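CDP-glucose-4,6-dehydratase (Yersinia pseudotuberculosis, PDB 1RKX) catalyses the NAD-dependent dehydration of CDP-D-glucose, most likely to CDP-4-keto-6-deoxy-D-glucose, as an extended-type member of the short-chain dehydrogenase/reductase family. Local coordinates at residues A53-A56 against D57-S61; D341-E344 against Y345-E349; P264-A267 against D268-P271; P318-N321 against L322-L326. All coordinates share one frame; numbering follows the deposited sequence.

Contact 1: residues A53-A56 against D57-S61; sequences ARVA and DGMQS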
loop_
_atom_site.group_PDB
_atom_site.type_symbol
_atom_site.label_atom_id
_atom_site.label_comp_id
_atom_site.label_asym_id
_atom_site.label_seq_id
_atom_site.Cartn_x
_atom_site.Cartn_y
_atom_site.Cartn_z
ATOM N N ALA C 53 -15.133 -42.518 -11.257
ATOM C CA ALA C 53 -13.819 -42.701 -11.859
ATOM C C ALA C 53 -12.928 -43.664 -11.090
ATOM O O ALA C 53 -11.729 -43.730 -11.341
ATOM C CB ALA C 53 -13.117 -41.346 -12.010
ATOM N N ARG C 54 -13.516 -44.408 -10.157
ATOM C CA ARG C 54 -12.770 -45.383 -9.357
ATOM C C ARG C 54 -11.475 -44.816 -8.789
ATOM O O ARG C 54 -10.423 -45.452 -8.858
ATOM C CB ARG C 54 -12.439 -46.631 -10.195
ATOM C CG ARG C 54 -13.642 -47.345 -10.803
ATOM C CD ARG C 54 -14.762 -47.517 -9.789
ATOM N NE ARG C 54 -14.255 -47.944 -8.488
ATOM C CZ ARG C 54 -14.888 -47.727 -7.340
ATOM N NH1 ARG C 54 -16.053 -47.091 -7.335
ATOM N NH2 ARG C 54 -14.350 -48.126 -6.196
ATOM N N VAL C 55 -11.550 -43.622 -8.211
ATOM C CA VAL C 55 -10.365 -42.990 -7.646
ATOM C C VAL C 55 -9.626 -43.839 -6.604
ATOM O O VAL C 55 -8.398 -43.862 -6.582
ATOM C CB VAL C 55 -10.717 -41.618 -7.004
ATOM C CG1 VAL C 55 -9.520 -41.062 -6.252
ATOM C CG2 VAL C 55 -11.150 -40.635 -8.079
ATOM N N ALA C 56 -10.363 -44.542 -5.750
ATOM C CA ALA C 56 -9.737 -45.342 -4.693
ATOM C C ALA C 56 -8.985 -46.598 -5.125
ATOM O O ALA C 56 -8.001 -46.982 -4.498
ATOM C CB ALA C 56 -10.784 -45.726 -3.657
ATOM N N ASP C 57 -9.447 -47.233 -6.192
ATOM C CA ASP C 57 -8.851 -48.485 -6.652
ATOM C C ASP C 57 -7.347 -48.508 -6.873
ATOM O O ASP C 57 -6.714 -49.541 -6.656
ATOM C CB ASP C 57 -9.583 -48.963 -7.906
ATOM C CG ASP C 57 -11.063 -49.161 -7.658
ATOM O OD1 ASP C 57 -11.493 -49.008 -6.492
ATOM O OD2 ASP C 57 -11.801 -49.463 -8.615
ATOM N N GLY C 58 -6.765 -47.386 -7.283
ATOM C CA GLY C 58 -5.328 -47.368 -7.513
ATOM C C GLY C 58 -4.516 -46.668 -6.439
ATOM O O GLY C 58 -3.389 -46.233 -6.691
ATOM N N MET C 59 -5.067 -46.569 -5.232
ATOM C CA MET C 59 -4.367 -45.886 -4.147
ATOM C C MET C 59 -4.852 -46.363 -2.783
ATOM O O MET C 59 -5.756 -47.188 -2.691
ATOM C CB MET C 59 -4.624 -44.378 -4.252
ATOM C CG MET C 59 -6.088 -44.012 -3.999
ATOM S SD MET C 59 -6.485 -42.251 -4.196
ATOM C CE MET C 59 -5.661 -41.556 -2.743
ATOM N N GLN C 60 -4.228 -45.840 -1.730
ATOM C CA GLN C 60 -4.629 -46.142 -0.359
ATOM C C GLN C 60 -5.683 -45.089 -0.046
ATOM O O GLN C 60 -5.405 -43.897 -0.132
ATOM C CB GLN C 60 -3.465 -45.954 0.609
ATOM C CG GLN C 60 -2.471 -47.085 0.665
ATOM C CD GLN C 60 -1.487 -46.905 1.801
ATOM O OE1 GLN C 60 -1.883 -46.719 2.951
ATOM N NE2 GLN C 60 -0.196 -46.964 1.486
ATOM N N SER C 61 -6.884 -45.519 0.318
ATOM C CA SER C 61 -7.955 -44.583 0.611
ATOM C C SER C 61 -8.428 -44.695 2.064
ATOM O O SER C 61 -9.015 -45.705 2.458
ATOM C CB SER C 61 -9.113 -44.841 -0.351
ATOM O OG SER C 61 -10.179 -43.944 -0.151
HETATM O O HOH W 1 -7.739 -45.680 -9.303
#
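Arg54, the C-prime residue of the Schellman motif that ends helix 49-52, pairs with Asp57 where the chain turns toward strand 60-63 at the edge of the Rossmann-type parallel sheet. The positive phi of Arg54 (47°) turns the backbone out of the helix. Its side chain, folded at chi2 and chi3, takes hold of the Asp57 carboxylate side-on with two nitrogens. NE gives a nearly straight bond to OD2 of Asp57 (2.9 Å) and NH2 one to OD1 of the same carboxylate (3.0 Å). Both oxygens lie close to the guanidinium plane, yet the carboxylate is turned 41° against it, and NE reaches OD2 from above the carboxylate plane. The remaining nitrogen, NH1, forms a salt bridge with Glu51 on the helix, placing the guanidinium between two acids.

Behind this surface pair the backbone turns again: Met59 N bonds to Ala56 O at 3.1 Å, coming in from above the carbonyl plane. A water bridges the turn, donating to Arg54 O at 2.7 Å and accepting a weak bond from Gly58 N. On the inner side Val55 and Met59 run side by side toward helix 20-31. With Met59 CG between backbone N and carbonyl carbon (chi1 66°), the chain passes Val55 O and brings SD to 3.9 Å from Val55 CG1. Farther along, Ser61 OG pairs with His17 while its CB rests 3.8 Å from Ala56 CB.

Contact 2: residues D341-E344 against Y345-E349; sequences DMHE and YSITE
Met342 and Tyr345 lie side by side on the first turn of helix 342-355 and point the same way. The methionine chain, bent at chi2 and chi3, carries CE to 3.6 Å from CD2 of Tyr345, and SD stands 5.1 Å from the ring centroid in an oblique Met-aromatic contact. Around the helix, Ile347 CG1 lies over one face of the His343 imidazole, near its rim, 4.2 Å from CE1. At the edge of that ring ND1 donates to Glu344 OE2 (3.2 Å), which it meets from above the carboxylate plane; this probably limits rotation of the imidazole.

Met342 O is gripped twice from Ser346, by the backbone N and by OG. With OG beside its own backbone N (chi1 -64°), the hydroxyl folds back onto the preceding turn, reaching Met342 O at 2.7 Å. Trp332 NE1 also bonds to this OG, and the Trp332 ring meets that of Tyr345 at a steep angle, joining the turn to helix 322-338. Leu27 of helix 20-31 packs on His343 and Ser346.

What starts the turn is Asp341. Its OD1 accepts from His343 N (2.9 Å) and, from above the carboxylate plane, from Glu344 N (3.2 Å), while its backbone O takes the first helical bond from Tyr345 N. One carboxylate oxygen accepting from two first-turn amides is the classic aspartate N-cap.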
loop_
_atom_site.group_PDB
_atom_site.type_symbol
_atom_site.label_atom_id
_atom_site.label_comp_id
_atom_site.label_asym_id
_atom_site.label_seq_id
_atom_site.Cartn_x
_atom_site.Cartn_y
_atom_site.Cartn_z
ATOM N N ASP C 341 -16.682 -46.027 -19.416
ATOM C CA ASP C 341 -15.837 -46.285 -18.254
ATOM C C ASP C 341 -15.171 -44.946 -17.962
ATOM O O ASP C 341 -14.252 -44.536 -18.673
ATOM C CB ASP C 341 -14.766 -47.327 -18.593
ATOM C CG ASP C 341 -13.857 -47.647 -17.412
ATOM O OD1 ASP C 341 -13.571 -46.738 -16.604
ATOM O OD2 ASP C 341 -13.408 -48.809 -17.297
ATOM N N MET C 342 -15.627 -44.264 -16.916
ATOM C CA MET C 342 -15.079 -42.954 -16.597
ATOM C C MET C 342 -13.709 -42.957 -15.937
ATOM O O MET C 342 -13.069 -41.915 -15.828
ATOM C CB MET C 342 -16.089 -42.161 -15.770
ATOM C CG MET C 342 -17.424 -41.976 -16.491
ATOM S SD MET C 342 -17.217 -41.517 -18.236
ATOM C CE MET C 342 -16.636 -39.809 -18.085
ATOM N N HIS C 343 -13.244 -44.125 -15.501
ATOM C CA HIS C 343 -11.915 -44.188 -14.913
ATOM C C HIS C 343 -10.927 -44.023 -16.061
ATOM O O HIS C 343 -10.034 -43.180 -16.014
ATOM C CB HIS C 343 -11.670 -45.527 -14.212
ATOM C CG HIS C 343 -10.267 -45.692 -13.712
ATOM N ND1 HIS C 343 -9.304 -46.394 -14.406
ATOM C CD2 HIS C 343 -9.648 -45.187 -12.620
ATOM C CE1 HIS C 343 -8.154 -46.313 -13.763
ATOM N NE2 HIS C 343 -8.334 -45.584 -12.677
ATOM N N GLU C 344 -11.100 -44.835 -17.100
ATOM C CA GLU C 344 -10.232 -44.765 -18.268
ATOM C C GLU C 344 -10.424 -43.455 -19.016
ATOM O O GLU C 344 -9.460 -42.866 -19.493
ATOM C CB GLU C 344 -10.512 -45.930 -19.219
ATOM C CG GLU C 344 -10.075 -47.282 -18.687
ATOM C CD GLU C 344 -8.631 -47.280 -18.216
ATOM O OE1 GLU C 344 -7.769 -46.716 -18.925
ATOM O OE2 GLU C 344 -8.357 -47.848 -17.137
ATOM N N TYR C 345 -11.670 -43.004 -19.123
ATOM C CA TYR C 345 -11.947 -41.754 -19.824
ATOM C C TYR C 345 -11.217 -40.597 -19.152
ATOM O O TYR C 345 -10.621 -39.753 -19.821
ATOM C CB TYR C 345 -13.447 -41.458 -19.842
ATOM C CG TYR C 345 -13.816 -40.299 -20.743
ATOM C CD1 TYR C 345 -14.099 -40.504 -22.096
ATOM C CD2 TYR C 345 -13.857 -38.992 -20.249
ATOM C CE1 TYR C 345 -14.416 -39.436 -22.934
ATOM C CE2 TYR C 345 -14.170 -37.916 -21.078
ATOM C CZ TYR C 345 -14.450 -38.148 -22.419
ATOM O OH TYR C 345 -14.769 -37.102 -23.254
ATOM N N SER C 346 -11.256 -40.562 -17.820
ATOM C CA SER C 346 -10.597 -39.490 -17.074
ATOM C C SER C 346 -9.087 -39.557 -17.226
ATOM O O SER C 346 -8.417 -38.526 -17.276
ATOM C CB SER C 346 -10.983 -39.553 -15.592
ATOM O OG SER C 346 -12.371 -39.313 -15.437
ATOM N N ILE C 347 -8.549 -40.768 -17.306
ATOM C CA ILE C 347 -7.110 -40.934 -17.473
ATOM C C ILE C 347 -6.704 -40.365 -18.827
ATOM O O ILE C 347 -5.682 -39.688 -18.954
ATOM C CB ILE C 347 -6.701 -42.423 -17.429
ATOM C CG1 ILE C 347 -7.093 -43.032 -16.081
ATOM C CG2 ILE C 347 -5.201 -42.559 -17.675
ATOM C CD1 ILE C 347 -6.511 -42.309 -14.887
ATOM N N THR C 348 -7.510 -40.652 -19.843
ATOM C CA THR C 348 -7.238 -40.153 -21.185
ATOM C C THR C 348 -7.329 -38.629 -21.209
ATOM O O THR C 348 -6.572 -37.972 -21.922
ATOM C CB THR C 348 -8.226 -40.746 -22.210
ATOM O OG1 THR C 348 -7.999 -42.157 -22.321
ATOM C CG2 THR C 348 -8.043 -40.096 -23.578
ATOM N N GLU C 349 -8.255 -38.069 -20.433
ATOM C CA GLU C 349 -8.399 -36.621 -20.387
ATOM C C GLU C 349 -7.118 -36.014 -19.838
ATOM O O GLU C 349 -6.631 -35.002 -20.340
ATOM C CB GLU C 349 -9.587 -36.216 -19.514
ATOM C CG GLU C 349 -9.853 -34.727 -19.534
ATOM C CD GLU C 349 -11.300 -34.405 -19.832
ATOM O OE1 GLU C 349 -11.859 -34.995 -20.779
ATOM O OE2 GLU C 349 -11.877 -33.551 -19.128
#

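Contact 3: residues P264-A267 against D268-P271; sequences PNDA and DATP
Asn265 O accepts a 2.7 Å hydrogen bond from Asp268 N, with the donor well above the carbonyl plane. One residue on, Asp266 O repeats the pattern, taking Ala269 N at 2.9 Å from still farther out of its plane. A water lies within hydrogen-bonding distance of both Asp266 O and Ala269 O, 3.0 Å from the latter, though it has more acceptors nearby than protons to give. The Ala269 methyl tucks against Asp266, 3.4 Å from its OD2. That carboxylate reaches round because CG lies opposite the backbone N (chi1 -166°), although its first bond points away from 268-271.

Two successive bonds from residue i+3 back to i, with helical backbone angles at Asp266, Ala267 and Asp268, make this a short 3-10 turn. It links strand 259-261, the last of the parallel sheet, to the weakly bonded strand 270-271, and Pro264, just before it, packs on Pro231 and Gln233 of strand 229-234. Outside the turn, Asp266 OD2 bonds to Tyr302 OH and OD1 forms a salt bridge with Lys304; Lys311 of the second subunit makes a long, weak ion pair with the same carboxylate.

Asp268 faces another way. Its OD1 accepts from Leu322 N, while OD2 lies 4.2 Å from Pro264 CB. As the chain straightens toward the strand, the Thr270 hydroxyl reaches back two residues, OG1 donating to Asp268 O at 2.7 Å.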
loop_
_atom_site.group_PDB
_atom_site.type_symbol
_atom_site.label_atom_id
_atom_site.label_comp_id
_atom_site.label_asym_id
_atom_site.label_seq_id
_atom_site.Cartn_x
_atom_site.Cartn_y
_atom_site.Cartn_z
ATOM N N PRO C 264 -6.698 -18.381 -15.108
ATOM C CA PRO C 264 -6.688 -18.242 -16.567
ATOM C C PRO C 264 -6.316 -16.831 -17.015
ATOM O O PRO C 264 -6.246 -15.909 -16.203
ATOM C CB PRO C 264 -8.119 -18.585 -16.939
ATOM C CG PRO C 264 -8.881 -17.927 -15.818
ATOM C CD PRO C 264 -8.076 -18.315 -14.587
ATOM N N ASN C 265 -6.096 -16.665 -18.316
ATOM C CA ASN C 265 -5.763 -15.353 -18.853
ATOM C C ASN C 265 -7.055 -14.550 -18.896
ATOM O O ASN C 265 -8.090 -15.057 -19.330
ATOM C CB ASN C 265 -5.161 -15.500 -20.250
ATOM C CG ASN C 265 -3.897 -16.340 -20.246
ATOM O OD1 ASN C 265 -3.017 -16.150 -19.404
ATOM N ND2 ASN C 265 -3.799 -17.272 -21.189
ATOM N N ASP C 266 -7.003 -13.304 -18.436
ATOM C CA ASP C 266 -8.197 -12.468 -18.414
ATOM C C ASP C 266 -8.802 -12.303 -19.802
ATOM O O ASP C 266 -9.994 -12.039 -19.936
ATOM C CB ASP C 266 -7.887 -11.088 -17.832
ATOM C CG ASP C 266 -9.147 -10.306 -17.479
ATOM O OD1 ASP C 266 -9.076 -9.062 -17.419
ATOM O OD2 ASP C 266 -10.205 -10.935 -17.250
ATOM N N ALA C 267 -7.982 -12.458 -20.836
ATOM C CA ALA C 267 -8.478 -12.324 -22.203
ATOM C C ALA C 267 -9.477 -13.444 -22.486
ATOM O O ALA C 267 -10.274 -13.370 -23.423
ATOM C CB ALA C 267 -7.320 -12.387 -23.189
ATOM N N ASP C 268 -9.426 -14.473 -21.648
ATOM C CA ASP C 268 -10.291 -15.645 -21.759
ATOM C C ASP C 268 -11.631 -15.390 -21.059
ATOM O O ASP C 268 -12.592 -16.133 -21.255
ATOM C CB ASP C 268 -9.565 -16.848 -21.126
ATOM C CG ASP C 268 -10.279 -18.175 -21.353
ATOM O OD1 ASP C 268 -10.526 -18.540 -22.524
ATOM O OD2 ASP C 268 -10.575 -18.864 -20.349
ATOM N N ALA C 269 -11.689 -14.325 -20.259
ATOM C CA ALA C 269 -12.894 -13.968 -19.510
ATOM C C ALA C 269 -14.139 -13.968 -20.386
ATOM O O ALA C 269 -14.247 -13.188 -21.331
ATOM C CB ALA C 269 -12.719 -12.607 -18.857
ATOM N N THR C 270 -15.083 -14.837 -20.048
ATOM C CA THR C 270 -16.317 -14.970 -20.811
ATOM C C THR C 270 -17.549 -14.958 -19.911
ATOM O O THR C 270 -17.586 -15.650 -18.893
ATOM C CB THR C 270 -16.314 -16.294 -21.604
ATOM O OG1 THR C 270 -15.084 -16.413 -22.335
ATOM C CG2 THR C 270 -17.488 -16.346 -22.565
ATOM N N PRO C 271 -18.576 -14.171 -20.275
ATOM C CA PRO C 271 -19.804 -14.098 -19.475
ATOM C C PRO C 271 -20.535 -15.440 -19.507
ATOM O O PRO C 271 -20.170 -16.324 -20.283
ATOM C CB PRO C 271 -20.590 -12.979 -20.158
ATOM C CG PRO C 271 -20.172 -13.108 -21.587
ATOM C CD PRO C 271 -18.677 -13.309 -21.467
HETATM O O HOH W 2 -12.139 -11.163 -22.076
#

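Contact 4: residues P318-N321 against L322-L326; sequences PRWN and LNTTL
An asparagine N-cap opens helix 322-338 where the loop after helix 308-314 runs into it, with Trp320 packed against the first turn. Asn321 OD1 takes a nearly straight 2.7 Å bond from Thr324 N, 23° out of the amide carbonyl plane. The side chain doubles over its own backbone to do so: CG sits between N and the carbonyl carbon (chi1 56°). Asn321 O then receives the first backbone bond of the helix, from Thr325 N at 3.1 Å.

Thr324 also meets Trp320, four residues back. Its CG2, opposite its own backbone N, lies over a face of the indole, 4.0 Å from the centroid of the five-membered ring, a CH-pi contact with the side chains at about a right angle. Thr325 OG1 comes instead to the ring edge, near its plane, 3.9 Å from Trp320 CE3. A water 2.6 Å from Thr325 OG1 also lies near Trp320 O; another links Asn321 N with Thr324 OG1.

The indole stacks with Tyr328, meets His234 and Tyr353 edge-to-face, and bonds through NE1 to Thr356. Leu322 packs on Ile275 of helix 272-283 and Trp232 of strand 229-234, and Thr325 on Ile197 of strand 196-197.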
loop_
_atom_site.group_PDB
_atom_site.type_symbol
_atom_site.label_atom_id
_atom_site.label_comp_id
_atom_site.label_asym_id
_atom_site.label_seq_id
_atom_site.Cartn_x
_atom_site.Cartn_y
_atom_site.Cartn_z
ATOM N N PRO C 318 -1.370 -21.634 -18.487
ATOM C CA PRO C 318 -2.576 -22.412 -18.778
ATOM C C PRO C 318 -2.460 -22.992 -20.187
ATOM O O PRO C 318 -1.708 -22.472 -21.011
ATOM C CB PRO C 318 -3.697 -21.384 -18.639
ATOM C CG PRO C 318 -3.024 -20.086 -18.960
ATOM C CD PRO C 318 -1.700 -20.218 -18.254
ATOM N N ARG C 319 -3.204 -24.054 -20.466
ATOM C CA ARG C 319 -3.118 -24.708 -21.767
ATOM C C ARG C 319 -4.388 -24.691 -22.599
ATOM O O ARG C 319 -4.319 -24.782 -23.826
ATOM C CB ARG C 319 -2.675 -26.163 -21.582
ATOM C CG ARG C 319 -1.442 -26.324 -20.728
ATOM C CD ARG C 319 -1.002 -27.775 -20.655
ATOM N NE ARG C 319 0.102 -27.922 -19.716
ATOM C CZ ARG C 319 0.892 -28.986 -19.642
ATOM N NH1 ARG C 319 0.705 -30.016 -20.461
ATOM N NH2 ARG C 319 1.870 -29.014 -18.749
ATOM N N TRP C 320 -5.544 -24.578 -21.950
ATOM C CA TRP C 320 -6.813 -24.577 -22.674
ATOM C C TRP C 320 -7.643 -23.308 -22.517
ATOM O O TRP C 320 -7.848 -22.825 -21.402
ATOM C CB TRP C 320 -7.690 -25.752 -22.232
ATOM C CG TRP C 320 -7.121 -27.117 -22.482
ATOM C CD1 TRP C 320 -6.104 -27.450 -23.337
ATOM C CD2 TRP C 320 -7.578 -28.344 -21.904
ATOM N NE1 TRP C 320 -5.903 -28.812 -23.325
ATOM C CE2 TRP C 320 -6.796 -29.385 -22.454
ATOM C CE3 TRP C 320 -8.578 -28.668 -20.974
ATOM C CZ2 TRP C 320 -6.983 -30.730 -22.105
ATOM C CZ3 TRP C 320 -8.764 -30.004 -20.627
ATOM C CH2 TRP C 320 -7.968 -31.018 -21.194
ATOM N N ASN C 321 -8.131 -22.772 -23.632
ATOM C CA ASN C 321 -8.976 -21.590 -23.562
ATOM C C ASN C 321 -10.302 -22.126 -23.037
ATOM O O ASN C 321 -10.459 -23.339 -22.885
ATOM C CB ASN C 321 -9.157 -20.955 -24.945
ATOM C CG ASN C 321 -9.708 -21.925 -25.967
ATOM O OD1 ASN C 321 -10.776 -22.503 -25.781
ATOM N ND2 ASN C 321 -8.979 -22.105 -27.061
ATOM N N LEU C 322 -11.259 -21.248 -22.766
ATOM C CA LEU C 322 -12.531 -21.709 -22.229
ATOM C C LEU C 322 -13.282 -22.635 -23.183
ATOM O O LEU C 322 -13.769 -23.686 -22.768
ATOM C CB LEU C 322 -13.418 -20.525 -21.840
ATOM C CG LEU C 322 -14.628 -20.922 -20.984
ATOM C CD1 LEU C 322 -14.160 -21.737 -19.783
ATOM C CD2 LEU C 322 -15.382 -19.682 -20.533
ATOM N N ASN C 323 -13.369 -22.253 -24.457
ATOM C CA ASN C 323 -14.070 -23.067 -25.449
ATOM C C ASN C 323 -13.581 -24.509 -25.436
ATOM O O ASN C 323 -14.379 -25.440 -25.398
ATOM C CB ASN C 323 -13.892 -22.487 -26.854
ATOM C CG ASN C 323 -14.504 -21.109 -27.001
ATOM O OD1 ASN C 323 -14.652 -20.600 -28.111
ATOM N ND2 ASN C 323 -14.856 -20.493 -25.878
ATOM N N THR C 324 -12.265 -24.686 -25.483
ATOM C CA THR C 324 -11.679 -26.017 -25.461
ATOM C C THR C 324 -12.146 -26.739 -24.199
ATOM O O THR C 324 -12.595 -27.890 -24.250
ATOM C CB THR C 324 -10.144 -25.938 -25.449
ATOM O OG1 THR C 324 -9.689 -25.315 -26.656
ATOM C CG2 THR C 324 -9.532 -27.325 -25.330
ATOM N N THR C 325 -12.045 -26.049 -23.069
ATOM C CA THR C 325 -12.448 -26.605 -21.778
ATOM C C THR C 325 -13.920 -27.017 -21.754
ATOM O O THR C 325 -14.253 -28.115 -21.301
ATOM C CB THR C 325 -12.157 -25.587 -20.646
ATOM O OG1 THR C 325 -10.735 -25.480 -20.481
ATOM C CG2 THR C 325 -12.801 -26.020 -19.324
ATOM N N LEU C 326 -14.800 -26.152 -22.250
ATOM C CA LEU C 326 -16.230 -26.463 -22.277
ATOM C C LEU C 326 -16.508 -27.680 -23.161
ATOM O O LEU C 326 -17.407 -28.473 -22.882
ATOM C CB LEU C 326 -17.034 -25.257 -22.784
ATOM C CG LEU C 326 -17.110 -24.040 -21.854
ATOM C CD1 LEU C 326 -17.857 -22.901 -22.537
ATOM C CD2 LEU C 326 -17.814 -24.439 -20.558
HETATM O O HOH W 3 -9.209 -24.011 -18.930
HETATM O O HOH W 4 -7.501 -24.077 -26.089
#

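Along the chain the four contacts come in the order 1, 3, 4, 2; all are local and in series, none nesting or crossing. Contact 1 closes the turn from helix 49-52 into edge strand 60-63. Contact 3 closes that between strands 259-261 and 270-271, and contacts 4 and 2 start the successive helices 322-338 and 342-355. In space they form two neighbouring pairs. Contacts 3 and 4 have centres about 10 Å apart, where Asp268 reaches the start of helix 322-338; contacts 1 and 2 meet where Ala53 packs on His343. Glu349 packs lightly on Trp320, linking the two pairs; helix 342-355 touches both helix 20-31 of the Rossmann part and helix 322-338.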